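Long-range contact in aminotransferase class I and II (Streptococcus suis 89/1591, PDB 3OP7), which probably transfers amino groups between amino acids and keto acids, using pyridoxal phosphate held as a Schiff base on a lysine: residues Asn162-Val170 and Pro303-Val311. Numbering follows the deposited sequence.
With EDO (1,2-ethanediol), chain F.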
loop_
_atom_site.group_PDB
_atom_site.type_symbol
_atom_site.label_atom_id
_atom_site.label_comp_id
_atom_site.label_asym_id
_atom_site.label_seq_id
_atom_site.Cartn_x
_atom_site.Cartn_y
_atom_site.Cartn_z
ATOM N N ASN A 162 -15.460 -12.454 6.818
ATOM C CA ASN A 162 -15.946 -13.259 7.928
ATOM C C ASN A 162 -15.217 -12.837 9.222
ATOM O O ASN A 162 -14.043 -13.176 9.402
ATOM C CB ASN A 162 -15.704 -14.746 7.662
ATOM C CG ASN A 162 -16.705 -15.647 8.402
ATOM O OD1 ASN A 162 -17.897 -15.268 8.614
ATOM N ND2 ASN A 162 -16.235 -16.816 8.848
ATOM N N ALA A 163 -15.885 -12.127 10.146
ATOM C CA ALA A 163 -17.266 -11.608 10.004
ATOM C C ALA A 163 -17.434 -10.540 8.964
ATOM O O ALA A 163 -16.454 -9.914 8.574
ATOM C CB ALA A 163 -17.742 -11.074 11.367
ATOM N N ASN A 164 -18.675 -10.257 8.547
ATOM C CA ASN A 164 -18.881 -9.370 7.390
ATOM C C ASN A 164 -18.991 -7.895 7.783
ATOM O O ASN A 164 -19.529 -7.582 8.808
ATOM C CB ASN A 164 -20.171 -9.764 6.648
ATOM C CG ASN A 164 -20.239 -9.153 5.228
ATOM O OD1 ASN A 164 -19.215 -8.768 4.630
ATOM N ND2 ASN A 164 -21.437 -9.060 4.691
ATOM N N ASN A 165 -18.479 -7.003 6.947
ATOM C CA ASN A 165 -18.694 -5.551 7.043
ATOM C C ASN A 165 -19.742 -5.235 5.973
ATOM O O ASN A 165 -19.427 -5.329 4.771
ATOM C CB ASN A 165 -17.355 -4.840 6.752
ATOM C CG ASN A 165 -17.424 -3.333 6.902
ATOM O OD1 ASN A 165 -18.451 -2.731 6.755
ATOM N ND2 ASN A 165 -16.264 -2.715 7.137
ATOM N N PRO A 166 -20.941 -4.751 6.368
ATOM C CA PRO A 166 -21.297 -4.044 7.617
ATOM C C PRO A 166 -22.051 -4.768 8.700
ATOM O O PRO A 166 -22.275 -4.205 9.775
ATOM C CB PRO A 166 -22.161 -2.906 7.066
ATOM C CG PRO A 166 -22.997 -3.639 5.999
ATOM C CD PRO A 166 -22.045 -4.638 5.387
ATOM N N THR A 167 -22.488 -6.005 8.436
ATOM C CA THR A 167 -23.443 -6.683 9.299
ATOM C C THR A 167 -22.925 -7.275 10.597
ATOM O O THR A 167 -23.679 -7.404 11.566
ATOM C CB THR A 167 -24.114 -7.855 8.543
ATOM O OG1 THR A 167 -23.108 -8.824 8.204
ATOM C CG2 THR A 167 -24.854 -7.335 7.294
ATOM N N GLY A 168 -21.644 -7.621 10.628
ATOM C CA GLY A 168 -21.082 -8.246 11.806
ATOM C C GLY A 168 -21.440 -9.709 11.924
ATOM O O GLY A 168 -21.135 -10.321 12.962
ATOM N N ALA A 169 -22.148 -10.274 10.926
ATOM C CA ALA A 169 -22.598 -11.678 10.974
ATOM C C ALA A 169 -21.455 -12.612 10.558
ATOM O O ALA A 169 -20.616 -12.233 9.753
ATOM C CB ALA A 169 -23.801 -11.898 10.017
ATOM N N VAL A 170 -21.439 -13.830 11.089
ATOM C CA VAL A 170 -20.320 -14.727 10.868
ATOM C C VAL A 170 -20.814 -16.100 10.347
ATOM O O VAL A 170 -21.882 -16.562 10.697
ATOM C CB VAL A 170 -19.483 -14.802 12.195
ATOM C CG1 VAL A 170 -20.145 -15.784 13.184
ATOM C CG2 VAL A 170 -18.053 -15.096 11.972
ATOM N N PRO A 303 -24.797 -8.382 15.839
ATOM C CA PRO A 303 -23.533 -8.879 15.265
ATOM C C PRO A 303 -22.915 -9.953 16.155
ATOM O O PRO A 303 -23.246 -10.050 17.329
ATOM C CB PRO A 303 -22.668 -7.643 15.215
ATOM C CG PRO A 303 -23.181 -6.781 16.324
ATOM C CD PRO A 303 -24.655 -6.983 16.287
ATOM N N ALA A 304 -22.012 -10.742 15.604
ATOM C CA ALA A 304 -21.413 -11.827 16.361
ATOM C C ALA A 304 -20.255 -11.274 17.250
ATOM O O ALA A 304 -19.151 -11.778 17.187
ATOM C CB ALA A 304 -20.876 -12.910 15.371
ATOM N N VAL A 305 -20.567 -10.298 18.117
ATOM C CA VAL A 305 -19.598 -9.681 19.044
ATOM C C VAL A 305 -18.339 -9.290 18.254
ATOM O O VAL A 305 -17.217 -9.702 18.557
ATOM C CB VAL A 305 -19.301 -10.576 20.292
ATOM C CG1 VAL A 305 -18.704 -9.734 21.427
ATOM C CG2 VAL A 305 -20.583 -11.315 20.819
ATOM N N VAL A 306 -18.587 -8.463 17.239
ATOM C CA VAL A 306 -17.562 -7.725 16.519
ATOM C C VAL A 306 -18.008 -6.272 16.429
ATOM O O VAL A 306 -19.190 -5.966 16.549
ATOM C CB VAL A 306 -17.270 -8.333 15.096
ATOM C CG1 VAL A 306 -16.747 -9.792 15.217
ATOM C CG2 VAL A 306 -18.497 -8.302 14.201
ATOM N N SER A 307 -17.074 -5.389 16.143
ATOM C CA SER A 307 -17.279 -3.929 16.241
ATOM C C SER A 307 -18.002 -3.262 15.050
ATOM O O SER A 307 -17.745 -2.071 14.763
ATOM C CB SER A 307 -15.880 -3.251 16.438
ATOM O OG SER A 307 -14.951 -3.490 15.366
ATOM N N THR A 308 -18.841 -4.001 14.301
ATOM C CA THR A 308 -19.682 -3.356 13.287
ATOM C C THR A 308 -21.104 -3.866 13.457
ATOM O O THR A 308 -21.339 -4.984 13.922
ATOM C CB THR A 308 -19.177 -3.526 11.842
ATOM O OG1 THR A 308 -20.047 -2.820 10.913
ATOM C CG2 THR A 308 -19.048 -5.015 11.456
ATOM N N SER A 309 -22.066 -2.995 13.188
ATOM C CA SER A 309 -23.462 -3.398 13.200
ATOM C C SER A 309 -24.224 -2.654 12.115
ATOM O O SER A 309 -23.775 -1.625 11.590
ATOM C CB SER A 309 -24.155 -3.156 14.575
ATOM O OG SER A 309 -24.263 -1.770 14.858
ATOM N N PHE A 310 -25.395 -3.183 11.780
ATOM C CA PHE A 310 -26.167 -2.685 10.624
ATOM C C PHE A 310 -27.587 -2.634 11.126
ATOM O O PHE A 310 -28.240 -3.664 11.263
ATOM C CB PHE A 310 -26.017 -3.600 9.425
ATOM C CG PHE A 310 -26.213 -2.933 8.075
ATOM C CD1 PHE A 310 -25.635 -1.724 7.772
ATOM C CD2 PHE A 310 -26.981 -3.557 7.102
ATOM C CE1 PHE A 310 -25.781 -1.146 6.500
ATOM C CE2 PHE A 310 -27.164 -2.987 5.860
ATOM C CZ PHE A 310 -26.535 -1.786 5.544
ATOM N N VAL A 311 -28.042 -1.416 11.384
ATOM C CA VAL A 311 -29.257 -1.205 12.131
ATOM C C VAL A 311 -30.347 -0.764 11.162
ATOM O O VAL A 311 -30.130 0.060 10.259
ATOM C CB VAL A 311 -29.003 -0.134 13.216
ATOM C CG1 VAL A 311 -30.227 0.185 13.981
ATOM C CG2 VAL A 311 -27.895 -0.591 14.155
HETATM C C1 EDO F . -24.195 -15.418 12.981
HETATM O O1 EDO F . -23.648 -14.081 13.000
HETATM C C2 EDO F . -25.104 -15.641 11.767
HETATM O O2 EDO F . -26.177 -14.677 11.727
HETATM O O HOH W 1 -25.617 -5.935 12.862
#
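Gly-168 and Pro-303 bring the two backbones closest, their CA atoms 4.3 Å apart, and Ala-304 N donates an almost linear bond (177°) to Gly-168 O. Ala-304 is itself the centre of an inverse gamma turn. Farther along, a water bridges the two segments, donating to Thr-167 O and accepting from Phe-310 N. The loop 162-170 has cis peptides before Ala-163 and Pro-166, and is tied internally by a Gly-168 N to Asn-164 O bond and an ST turn in which Thr-167 OG1 accepts from Ala-169 N.

With OG1 turned opposite the backbone N (chi1 -178°), the Thr-308 hydroxyl points at the first loop and donates to Pro-166 O over 2.9 Å, approaching from above the carbonyl plane. The same proline sets CG over the centre of the Phe-310 ring, 3.7 Å from the centroid and 12° off the normal, a CH-pi contact. Val-306 CG2 rests 3.5 Å from Gly-168 CA.

Asn-165, beside Pro-166, hydrogen-bonds through ND2 to O3 of the modified lysine at position 222, and accepts from Arg-347 NH1 through OD1. By gripping Pro-166 through both carbonyl and ring, the segment 303-311 probably steadies the backbone next to this cofactor-binding asparagine, consistent with a second-shell role in the active site.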